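Long-range contacts in carbohydrate binding module family 33 and 10 domain protein (Teredinibacter turnerae, PDB 6RW7), which acts as a copper-dependent AA10 lytic polysaccharide monooxygenase, probably cleaving cellulose oxidatively through its catalytic domain, the part of the longer protein modelled here: residues Q18-P23 against S43-F48; A33-A38 against Y80-N85; M49-H54 against R194-V199; L131-F136 against V180-W185. One frame throughout, in Å; residues are numbered along the deposited sequence. Where two conformers were deposited one is given.

Interaction 1. Residues Q18-P23 against S43-F48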
# COMPACT_ATOMS: atom_id res chain seq x y z
N GLN A 18 9.06 11.84 -4.91
CA GLN A 18 9.07 12.49 -6.24
C GLN A 18 7.70 13.09 -6.52
O GLN A 18 6.67 12.43 -6.30
CB GLN A 18 9.46 11.49 -7.33
CG GLN A 18 10.83 10.87 -7.12
CD GLN A 18 11.89 11.95 -7.22
OE1 GLN A 18 11.80 12.86 -8.06
NE2 GLN A 18 12.87 11.89 -6.34
N LYS A 19 7.71 14.34 -7.01
CA LYS A 19 6.50 15.05 -7.47
C LYS A 19 6.64 15.31 -8.96
O LYS A 19 7.73 15.61 -9.45
CB LYS A 19 6.33 16.41 -6.80
CG LYS A 19 6.42 16.45 -5.28
CD LYS A 19 5.24 15.80 -4.66
CE LYS A 19 5.12 16.14 -3.19
NZ LYS A 19 6.25 15.56 -2.43
N PRO A 20 5.54 15.18 -9.72
CA PRO A 20 5.65 15.20 -11.17
C PRO A 20 6.02 16.57 -11.76
O PRO A 20 6.54 16.63 -12.88
CB PRO A 20 4.26 14.76 -11.64
CG PRO A 20 3.35 15.13 -10.48
CD PRO A 20 4.18 14.89 -9.24
N ASP A 21 5.77 17.64 -11.01
CA ASP A 21 6.08 19.00 -11.52
C ASP A 21 7.55 19.36 -11.21
O ASP A 21 7.99 20.42 -11.69
CB ASP A 21 5.03 20.01 -11.04
CG ASP A 21 4.55 19.89 -9.59
OD1 ASP A 21 4.73 18.82 -8.97
OD2 ASP A 21 3.97 20.88 -9.11
N ASN A 22 8.30 18.53 -10.51
CA ASN A 22 9.71 18.87 -10.17
C ASN A 22 10.47 17.64 -9.69
O ASN A 22 11.09 17.63 -8.63
CB ASN A 22 9.79 20.01 -9.14
CG ASN A 22 9.37 19.60 -7.75
OD1 ASN A 22 8.59 18.66 -7.57
ND2 ASN A 22 9.91 20.28 -6.76
N PRO A 23 10.51 16.56 -10.49
CA PRO A 23 11.23 15.37 -10.02
C PRO A 23 12.75 15.58 -9.95
O PRO A 23 13.30 16.38 -10.71
CB PRO A 23 10.89 14.30 -11.04
CG PRO A 23 10.45 15.05 -12.27
CD PRO A 23 9.92 16.40 -11.82
N SER A 43 -1.41 17.28 -10.21
CA SER A 43 -1.70 17.72 -8.83
C SER A 43 -2.21 16.53 -8.01
O SER A 43 -2.09 16.57 -6.78
CB SER A 43 -2.67 18.85 -8.83
OG SER A 43 -3.92 18.42 -9.33
N HIS A 44 -2.74 15.50 -8.65
CA HIS A 44 -3.33 14.36 -7.90
C HIS A 44 -2.28 13.67 -7.01
O HIS A 44 -2.66 13.08 -5.95
CB HIS A 44 -3.96 13.37 -8.87
CG HIS A 44 -5.18 13.91 -9.53
ND1 HIS A 44 -5.82 13.24 -10.54
CD2 HIS A 44 -5.88 15.03 -9.30
CE1 HIS A 44 -6.89 13.93 -10.90
NE2 HIS A 44 -6.96 15.02 -10.14
N TRP A 45 -1.01 13.68 -7.42
CA TRP A 45 0.07 12.96 -6.69
C TRP A 45 0.35 13.65 -5.35
O TRP A 45 0.95 13.04 -4.47
CB TRP A 45 1.34 12.86 -7.54
CG TRP A 45 1.15 12.16 -8.84
CD1 TRP A 45 0.82 12.73 -10.04
CD2 TRP A 45 1.33 10.75 -9.10
NE1 TRP A 45 0.73 11.77 -11.01
CE2 TRP A 45 1.06 10.55 -10.46
CE3 TRP A 45 1.68 9.65 -8.32
CZ2 TRP A 45 1.15 9.31 -11.07
CZ3 TRP A 45 1.80 8.41 -8.92
CH2 TRP A 45 1.48 8.24 -10.27
N TYR A 46 -0.09 14.89 -5.18
CA TYR A 46 0.02 15.59 -3.88
C TYR A 46 -0.90 14.94 -2.84
O TYR A 46 -0.68 15.14 -1.65
CB TYR A 46 -0.19 17.09 -4.05
CG TYR A 46 1.00 17.74 -4.71
CD1 TYR A 46 1.24 17.60 -6.07
CD2 TYR A 46 1.96 18.38 -3.95
CE1 TYR A 46 2.37 18.15 -6.67
CE2 TYR A 46 3.07 18.96 -4.53
CZ TYR A 46 3.29 18.83 -5.89
OH TYR A 46 4.41 19.40 -6.47
N ASN A 47 -1.91 14.18 -3.28
CA ASN A 47 -2.84 13.45 -2.38
C ASN A 47 -2.38 12.01 -2.17
O ASN A 47 -3.21 11.12 -2.01
CB ASN A 47 -4.28 13.52 -2.91
CG ASN A 47 -5.14 14.45 -2.09
OD1 ASN A 47 -5.95 15.21 -2.65
ND2 ASN A 47 -4.98 14.40 -0.80
N PHE A 48 -1.07 11.81 -2.08
CA PHE A 48 -0.49 10.46 -1.94
C PHE A 48 -0.90 9.84 -0.61
O PHE A 48 -0.84 8.61 -0.44
CB PHE A 48 1.03 10.51 -2.03
CG PHE A 48 1.75 11.39 -1.04
CD1 PHE A 48 2.16 10.89 0.18
CD2 PHE A 48 2.06 12.70 -1.35
CE1 PHE A 48 2.88 11.68 1.06
CE2 PHE A 48 2.78 13.48 -0.47
CZ PHE A 48 3.18 12.98 0.74
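Y46 gives up more surface than any other residue of this contact, and K19 lays its aliphatic chain over one face of the phenol ring. The two side chains cross at about a right angle. K19 CD stands 4.0 Å from the centroid of the Y46 ring and 21° off its normal, a CH-pi contact displaced toward the rim. A bend at chi2 (-70°) carries the lysine chain across the ring, and a second at chi4 turns K19 NZ to the carbonyl oxygen of G15, in helix 10-17, while K19 CE comes within 4.5 Å of F48 CE2. At the ring's edge Y46 OH donates to D21 OD1 over 2.6 Å, approaching the syn side of a carboxylate turned 79° to the ring plane. D21 was modelled in two conformers and the bond is that of one of them, so it may not be permanent. The segments belong to the long, largely loop-and-helix region between strands 3-6 and 89-90, as in other AA10 enzymes: residues 18-23 follow helix 10-17, and residues 43-48 follow helix 29-37 with a short 3-10 turn. K19 to N22 forms a type I beta turn, closed by N22 N on K19 O at 3.2 Å. P20, second in that turn, meets the buried W45 obliquely, its CG 3.5 Å from W45 CD1 and its CD 3.9 Å from W45 CB. Beyond the proline, the indole of W45 packs edge-to-face with F32 and Y80, and P20 itself also touches F32 and R36 of helix 29-37.

Interaction 2. Residues A33-A38 against Y80-N85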
# COMPACT_ATOMS: atom_id res chain seq x y z
N ALA A 33 3.98 9.90 -16.45
CA ALA A 33 3.67 10.07 -17.88
C ALA A 33 2.42 9.29 -18.28
O ALA A 33 1.53 9.83 -18.94
CB ALA A 33 4.87 9.67 -18.69
N ASN A 34 2.32 8.04 -17.83
CA ASN A 34 1.19 7.17 -18.20
C ASN A 34 -0.08 7.73 -17.56
O ASN A 34 -1.11 7.68 -18.18
CB ASN A 34 1.44 5.71 -17.80
CG ASN A 34 2.52 5.04 -18.63
OD1 ASN A 34 3.05 5.64 -19.58
ND2 ASN A 34 2.88 3.81 -18.29
N TYR A 35 0.01 8.33 -16.37
CA TYR A 35 -1.19 8.91 -15.73
C TYR A 35 -1.64 10.12 -16.56
O TYR A 35 -2.83 10.25 -16.82
CB TYR A 35 -0.89 9.22 -14.27
CG TYR A 35 -2.11 9.59 -13.47
CD1 TYR A 35 -3.17 8.72 -13.30
CD2 TYR A 35 -2.16 10.81 -12.82
CE1 TYR A 35 -4.27 9.07 -12.55
CE2 TYR A 35 -3.25 11.16 -12.04
CZ TYR A 35 -4.31 10.29 -11.90
OH TYR A 35 -5.40 10.63 -11.15
N ARG A 36 -0.73 11.02 -16.94
CA ARG A 36 -1.13 12.19 -17.77
C ARG A 36 -1.76 11.69 -19.08
O ARG A 36 -2.79 12.25 -19.53
CB ARG A 36 0.07 13.11 -18.06
CG ARG A 36 0.52 13.97 -16.89
CD ARG A 36 1.59 14.96 -17.31
NE ARG A 36 2.81 14.33 -17.76
CZ ARG A 36 3.84 13.99 -16.98
NH1 ARG A 36 3.80 14.21 -15.66
NH2 ARG A 36 4.90 13.41 -17.50
N ALA A 37 -1.17 10.66 -19.68
CA ALA A 37 -1.66 10.13 -20.97
C ALA A 37 -3.10 9.62 -20.84
O ALA A 37 -3.85 9.71 -21.83
CB ALA A 37 -0.72 9.07 -21.48
N ALA A 38 -3.50 9.16 -19.65
CA ALA A 38 -4.84 8.62 -19.38
C ALA A 38 -5.80 9.72 -18.91
O ALA A 38 -6.95 9.40 -18.55
CB ALA A 38 -4.72 7.52 -18.35
N TYR A 80 -2.15 5.56 -8.40
CA TYR A 80 -1.44 4.33 -7.96
C TYR A 80 -1.99 3.10 -8.68
O TYR A 80 -1.37 2.03 -8.53
CB TYR A 80 -1.46 4.26 -6.43
CG TYR A 80 -0.84 5.52 -5.88
CD1 TYR A 80 0.52 5.77 -6.06
CD2 TYR A 80 -1.62 6.53 -5.35
CE1 TYR A 80 1.10 6.97 -5.68
CE2 TYR A 80 -1.06 7.74 -4.98
CZ TYR A 80 0.30 7.96 -5.14
OH TYR A 80 0.84 9.15 -4.78
N ASP A 81 -3.05 3.23 -9.47
CA ASP A 81 -3.58 2.14 -10.32
C ASP A 81 -2.89 2.14 -11.68
O ASP A 81 -2.97 1.13 -12.37
CB ASP A 81 -5.09 2.27 -10.51
CG ASP A 81 -5.85 2.03 -9.22
OD1 ASP A 81 -5.53 1.02 -8.54
OD2 ASP A 81 -6.74 2.85 -8.93
N THR A 82 -2.25 3.24 -12.07
CA THR A 82 -1.66 3.40 -13.42
C THR A 82 -0.76 2.21 -13.75
O THR A 82 0.21 1.95 -13.05
CB THR A 82 -0.87 4.72 -13.49
OG1 THR A 82 -1.76 5.77 -13.09
CG2 THR A 82 -0.36 4.99 -14.88
N PRO A 83 -0.97 1.51 -14.89
CA PRO A 83 0.03 0.56 -15.37
C PRO A 83 1.35 1.27 -15.67
O PRO A 83 1.35 2.29 -16.37
CB PRO A 83 -0.60 -0.04 -16.64
CG PRO A 83 -2.07 0.21 -16.47
CD PRO A 83 -2.15 1.54 -15.76
N ALA A 84 2.44 0.76 -15.12
CA ALA A 84 3.80 1.29 -15.35
C ALA A 84 4.86 0.33 -14.83
O ALA A 84 4.52 -0.57 -14.04
CB ALA A 84 4.00 2.61 -14.63
N ASN A 85 6.09 0.54 -15.25
CA ASN A 85 7.28 0.01 -14.53
C ASN A 85 7.50 0.91 -13.32
O ASN A 85 8.25 1.90 -13.42
CB ASN A 85 8.51 -0.11 -15.44
CG ASN A 85 9.61 -0.94 -14.82
OD1 ASN A 85 9.54 -1.30 -13.65
ND2 ASN A 85 10.63 -1.26 -15.61
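N34 reaches from helix 29-37 to the extended chain of residues 82-84 and donates ND2 to the backbone oxygen of P83. This contact joins a helix to a loop inside the long, largely loop-and-helix region between strands 3-6 and 89-90 of the AA10 fold, away from the copper sites. The bond is nearly straight, 2.9 Å between N34 ND2 and P83 O with 167° at the hydrogen. P83 O lies close to the plane of the N34 amide, while the donor is tilted 18° from the carbonyl plane of P83. A84 adds its methyl beside the amide, with A84 CB 4.0 Å from N34 ND2. Nearer the backbone, N34 CB rests 3.5 Å from T82 CG2. That methyl stands anti to the backbone N of T82 (OG1 at chi1 -54°), which divides the work of the threonine: CG2 faces the asparagine and OG1 faces the ring of Y35. T82 OG1 approaches Y35 CD1 to 3.3 Å from an oblique direction, and its polar need is met by a hydrogen bond to P79 O. A leucine in place of N34 would probably leave P83 O without its donor and the loop less firmly tied to the helix. In the second shell, Y35 OH is hydrogen-bonded to H44 ND1 and its ring meets W45, so the tyrosine is held at its far end too. T82 O accepts from W86 NE1, and E30, one turn earlier on the helix, takes the backbone N of N85 through OE2.

Interaction 3. Residues M49-H54 against R194-V199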
# COMPACT_ATOMS: atom_id res chain seq x y z
N MET A 49 -1.34 10.65 0.35
CA MET A 49 -1.76 10.16 1.70
C MET A 49 -3.26 9.86 1.74
O MET A 49 -3.78 9.58 2.83
CB MET A 49 -1.41 11.19 2.78
CG MET A 49 -2.19 12.46 2.76
SD MET A 49 -1.92 13.59 1.35
CE MET A 49 -0.22 14.09 1.65
N SER A 50 -3.95 9.93 0.61
CA SER A 50 -5.43 9.98 0.59
C SER A 50 -6.03 8.89 -0.29
O SER A 50 -7.04 9.17 -0.93
CB SER A 50 -5.89 11.34 0.16
OG SER A 50 -5.24 12.34 0.93
N VAL A 51 -5.44 7.69 -0.31
CA VAL A 51 -6.10 6.56 -1.00
C VAL A 51 -7.04 5.95 0.05
O VAL A 51 -6.55 5.26 0.96
CB VAL A 51 -5.12 5.53 -1.58
CG1 VAL A 51 -5.90 4.54 -2.41
CG2 VAL A 51 -4.03 6.18 -2.42
N VAL A 52 -8.33 6.27 -0.03
CA VAL A 52 -9.24 6.17 1.13
C VAL A 52 -10.63 5.66 0.75
O VAL A 52 -11.12 5.96 -0.36
CB VAL A 52 -9.34 7.52 1.88
CG1 VAL A 52 -9.98 8.61 1.04
CG2 VAL A 52 -10.02 7.39 3.23
N ALA A 53 -11.22 4.92 1.69
CA ALA A 53 -12.62 4.50 1.63
C ALA A 53 -13.18 4.48 3.05
O ALA A 53 -12.43 4.68 4.01
CB ALA A 53 -12.72 3.15 0.97
N HIS A 54 -14.47 4.18 3.18
CA HIS A 54 -15.13 4.04 4.49
C HIS A 54 -15.89 2.72 4.49
O HIS A 54 -17.10 2.74 4.32
CB HIS A 54 -16.04 5.24 4.77
CG HIS A 54 -15.27 6.50 4.91
ND1 HIS A 54 -14.94 7.28 3.83
CD2 HIS A 54 -14.73 7.09 6.00
CE1 HIS A 54 -14.20 8.29 4.24
NE2 HIS A 54 -14.10 8.21 5.58
N ARG A 194 -10.50 3.87 5.99
CA ARG A 194 -9.48 2.85 5.64
C ARG A 194 -8.58 3.43 4.55
O ARG A 194 -9.09 4.05 3.62
CB ARG A 194 -10.17 1.58 5.16
CG ARG A 194 -9.25 0.40 4.87
CD ARG A 194 -10.07 -0.85 4.57
NE ARG A 194 -10.78 -1.23 5.79
CZ ARG A 194 -10.36 -2.09 6.71
NH1 ARG A 194 -9.29 -2.86 6.53
NH2 ARG A 194 -11.03 -2.20 7.85
N PHE A 195 -7.27 3.22 4.69
CA PHE A 195 -6.27 3.73 3.72
C PHE A 195 -5.56 2.54 3.09
O PHE A 195 -5.46 1.47 3.72
CB PHE A 195 -5.29 4.67 4.42
CG PHE A 195 -6.00 5.90 4.92
CD1 PHE A 195 -6.54 5.91 6.19
CD2 PHE A 195 -6.16 7.01 4.10
CE1 PHE A 195 -7.24 7.02 6.63
CE2 PHE A 195 -6.88 8.11 4.53
CZ PHE A 195 -7.42 8.10 5.79
N PHE A 196 -5.19 2.72 1.83
CA PHE A 196 -4.66 1.64 0.97
C PHE A 196 -3.27 2.00 0.47
O PHE A 196 -3.03 3.13 0.13
CB PHE A 196 -5.61 1.38 -0.21
CG PHE A 196 -7.01 1.07 0.23
CD1 PHE A 196 -7.92 2.09 0.45
CD2 PHE A 196 -7.38 -0.23 0.50
CE1 PHE A 196 -9.20 1.79 0.89
CE2 PHE A 196 -8.67 -0.53 0.94
CZ PHE A 196 -9.56 0.49 1.14
N SER A 197 -2.40 1.01 0.38
CA SER A 197 -1.00 1.25 -0.05
C SER A 197 -0.45 -0.00 -0.72
O SER A 197 -0.56 -1.10 -0.13
CB SER A 197 -0.19 1.71 1.12
OG SER A 197 1.07 2.24 0.73
N CYS A 198 0.08 0.13 -1.93
CA CYS A 198 0.76 -0.96 -2.67
C CYS A 198 2.27 -0.79 -2.60
O CYS A 198 2.76 0.33 -2.74
CB CYS A 198 0.33 -0.98 -4.13
SG CYS A 198 -1.28 -1.78 -4.32
N VAL A 199 2.98 -1.90 -2.45
CA VAL A 199 4.46 -1.93 -2.43
C VAL A 199 4.94 -2.86 -3.54
O VAL A 199 4.56 -4.05 -3.55
CB VAL A 199 4.99 -2.40 -1.07
CG1 VAL A 199 6.49 -2.20 -1.01
CG2 VAL A 199 4.31 -1.68 0.09
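V52 and F195 face each other as a non-hydrogen-bonded antiparallel pair, their side chains lying alongside one another and pointing the same way. With CG1 of V52 lodged between the backbone N and the carbonyl carbon (chi1 65°), the other methyl is left anti to N, and V52 CG2 comes 3.5 Å from F195 CE2. The ring of F195 runs on from this valine to W100 and the copper(I) site; its side chain is about 3 Å from the metal at the nearest atoms and about 4 Å from H1, one of the two histidine ligands. An alanine in place of F195 would probably leave V52 CG2 without its aromatic partner and open a gap beside the copper. Strand 52-54 pairs with strand 193-202 in a sheet of the beta-sandwich core, next to the histidine brace that defines lytic polysaccharide monooxygenases. In the neighbouring hydrogen-bonded pair A53 N gives to R194 O at 3.0 Å, in the carbonyl plane, and R194 N returns to A53 O at 2.9 Å; just before strand 52-54 begins, V51 O accepts from F196 N, also at 3.0 Å. F196 turns the edge of its ring to the partner chain: CE1 is 3.8 Å from A53 CB, and F196 CB lies 3.9 Å from V51 CG1. F70 stacks with the same phenylalanine. R194 leaves its strand extended, CG anti to N (chi1 -175°), then bends at chi3, and its guanidinium makes salt bridges to E184 and E113, with NE on the carbonyl oxygen of H55.

Interaction 4. Residues L131-F136 against V180-W185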
# COMPACT_ATOMS: atom_id res chain seq x y z
N LEU A 131 -3.17 -4.24 -12.21
CA LEU A 131 -3.35 -5.40 -11.32
C LEU A 131 -4.84 -5.77 -11.28
O LEU A 131 -5.71 -4.90 -11.42
CB LEU A 131 -2.84 -5.03 -9.92
CG LEU A 131 -1.34 -4.77 -9.84
CD1 LEU A 131 -1.01 -4.12 -8.49
CD2 LEU A 131 -0.56 -6.06 -10.05
N THR A 132 -5.11 -7.05 -11.12
CA THR A 132 -6.46 -7.62 -10.93
C THR A 132 -6.44 -8.44 -9.66
O THR A 132 -5.33 -8.84 -9.21
CB THR A 132 -6.90 -8.50 -12.11
OG1 THR A 132 -6.17 -9.73 -12.05
CG2 THR A 132 -6.68 -7.82 -13.44
N TRP A 133 -7.61 -8.75 -9.13
CA TRP A 133 -7.72 -9.59 -7.92
C TRP A 133 -7.19 -11.00 -8.21
O TRP A 133 -6.68 -11.64 -7.27
CB TRP A 133 -9.13 -9.59 -7.32
CG TRP A 133 -9.43 -8.23 -6.77
CD1 TRP A 133 -10.37 -7.36 -7.22
CD2 TRP A 133 -8.71 -7.56 -5.73
NE1 TRP A 133 -10.30 -6.20 -6.52
CE2 TRP A 133 -9.29 -6.28 -5.61
CE3 TRP A 133 -7.65 -7.89 -4.89
CZ2 TRP A 133 -8.86 -5.34 -4.68
CZ3 TRP A 133 -7.22 -6.97 -3.96
CH2 TRP A 133 -7.80 -5.70 -3.88
N ALA A 134 -7.26 -11.46 -9.45
CA ALA A 134 -6.73 -12.79 -9.82
C ALA A 134 -5.21 -12.84 -9.60
O ALA A 134 -4.68 -13.93 -9.45
CB ALA A 134 -7.09 -13.10 -11.26
N ASP A 135 -4.52 -11.70 -9.56
CA ASP A 135 -3.06 -11.66 -9.31
C ASP A 135 -2.75 -11.94 -7.84
O ASP A 135 -1.58 -12.25 -7.55
CB ASP A 135 -2.48 -10.29 -9.67
CG ASP A 135 -2.57 -9.95 -11.14
OD1 ASP A 135 -2.42 -10.90 -11.96
OD2 ASP A 135 -2.73 -8.73 -11.47
N PHE A 136 -3.71 -11.77 -6.93
CA PHE A 136 -3.46 -11.74 -5.48
C PHE A 136 -4.01 -12.98 -4.80
O PHE A 136 -5.01 -13.58 -5.26
CB PHE A 136 -4.10 -10.51 -4.83
CG PHE A 136 -3.28 -9.28 -5.10
CD1 PHE A 136 -3.47 -8.51 -6.24
CD2 PHE A 136 -2.32 -8.88 -4.20
CE1 PHE A 136 -2.67 -7.41 -6.51
CE2 PHE A 136 -1.53 -7.77 -4.47
CZ PHE A 136 -1.73 -7.03 -5.60
N VAL A 180 3.85 -7.82 -5.71
CA VAL A 180 3.20 -6.62 -5.15
C VAL A 180 2.55 -7.00 -3.83
O VAL A 180 1.92 -8.06 -3.75
CB VAL A 180 2.14 -6.05 -6.10
CG1 VAL A 180 1.53 -4.81 -5.48
CG2 VAL A 180 2.71 -5.73 -7.47
N ILE A 181 2.72 -6.13 -2.85
CA ILE A 181 1.99 -6.22 -1.56
C ILE A 181 0.91 -5.15 -1.57
O ILE A 181 1.21 -3.99 -1.86
CB ILE A 181 2.97 -6.12 -0.38
CG1 ILE A 181 3.88 -7.35 -0.38
CG2 ILE A 181 2.23 -5.94 0.94
CD1 ILE A 181 5.06 -7.28 0.55
N PHE A 182 -0.33 -5.55 -1.29
CA PHE A 182 -1.50 -4.66 -1.19
C PHE A 182 -1.87 -4.61 0.30
O PHE A 182 -2.12 -5.66 0.91
CB PHE A 182 -2.63 -5.15 -2.11
CG PHE A 182 -3.97 -4.58 -1.72
CD1 PHE A 182 -4.31 -3.31 -2.11
CD2 PHE A 182 -4.85 -5.29 -0.92
CE1 PHE A 182 -5.50 -2.74 -1.74
CE2 PHE A 182 -6.06 -4.72 -0.54
CZ PHE A 182 -6.37 -3.45 -0.94
N ALA A 183 -1.91 -3.42 0.88
CA ALA A 183 -2.07 -3.26 2.34
C ALA A 183 -3.15 -2.25 2.67
O ALA A 183 -3.35 -1.27 1.94
CB ALA A 183 -0.76 -2.83 2.95
N GLU A 184 -3.77 -2.47 3.82
CA GLU A 184 -4.84 -1.61 4.34
C GLU A 184 -4.54 -1.21 5.78
O GLU A 184 -4.05 -2.06 6.56
CB GLU A 184 -6.18 -2.34 4.32
CG GLU A 184 -6.57 -2.90 2.98
CD GLU A 184 -7.90 -3.65 2.98
OE1 GLU A 184 -8.41 -3.96 4.10
OE2 GLU A 184 -8.40 -3.91 1.87
N TRP A 185 -4.92 0.02 6.10
CA TRP A 185 -4.92 0.52 7.49
C TRP A 185 -6.36 0.91 7.79
O TRP A 185 -6.84 1.86 7.18
CB TRP A 185 -3.91 1.65 7.67
CG TRP A 185 -4.12 2.47 8.90
CD1 TRP A 185 -4.45 2.04 10.15
CD2 TRP A 185 -4.01 3.90 8.97
NE1 TRP A 185 -4.58 3.11 10.99
CE2 TRP A 185 -4.32 4.26 10.30
CE3 TRP A 185 -3.69 4.91 8.04
CZ2 TRP A 185 -4.34 5.58 10.71
CZ3 TRP A 185 -3.70 6.22 8.47
CH2 TRP A 185 -4.04 6.55 9.78
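D135 OD2 is gripped by the backbone N of T132 and by R129 NH1, and the turn it ties together presents L131, W133 and F136 to V180 and F182. T132 N lies 2.9 Å from D135 OD2 and comes to it from above the carboxylate plane; the R129 partner is a salt bridge. The short 3-10 turn is closed by F136 N on W133 O at 3.0 Å. Across the contact the interactions are apolar and aromatic. W133 CH2 lies over one face of the F182 ring, offset toward its rim and 3.9 Å from F182 CE2, in a T-shaped (edge-to-face) pair with planes 82° apart. The indole has further partners: NE1 is hydrogen-bonded to T64 OG1, and R58 makes a cation-pi contact with it. F136 spans the two strand residues: its CE2 sits 3.7 Å from F182 CB, with the side chains at about a right angle, and its CZ is 3.9 Å from V180 CG1. That methyl stands anti to the valine's backbone N (chi1 -179°), a rotation that also brings it tip to tip with L131, 4.0 Å from CD1. V180 and F182 lie on one face of strand 178-187, whereas I181 and A183 turn to F98 and W100 of strand 96-101 in the opposing sheet. Residues 131-136, in the loop between strands 111-118 and 142-145, therefore cover the outer face of one sheet of the immunoglobulin-like beta-sandwich that forms the core of AA10 enzymes.

In the fold
Interactions 1 and 2 lie together in the region between strands 3-6 and 89-90, their centres about 13 Å apart; they touch through H44 with Y35 and W45 with Y80, and their segments alternate along the chain. Interactions 3 and 4, with centres about 12 Å apart, belong to the sandwich core on neighbouring antiparallel strands 193-202 and 178-187, interaction 4 nested within the loop that interaction 3 closes. Residues 43-48 run directly into 49-54, and Y80 packs on V51, so this region is joined to the core sheet, whose F195 lies beside the copper(I) ion. Interactions 1 and 4 are farthest apart, about 23 Å between centres, and do not touch.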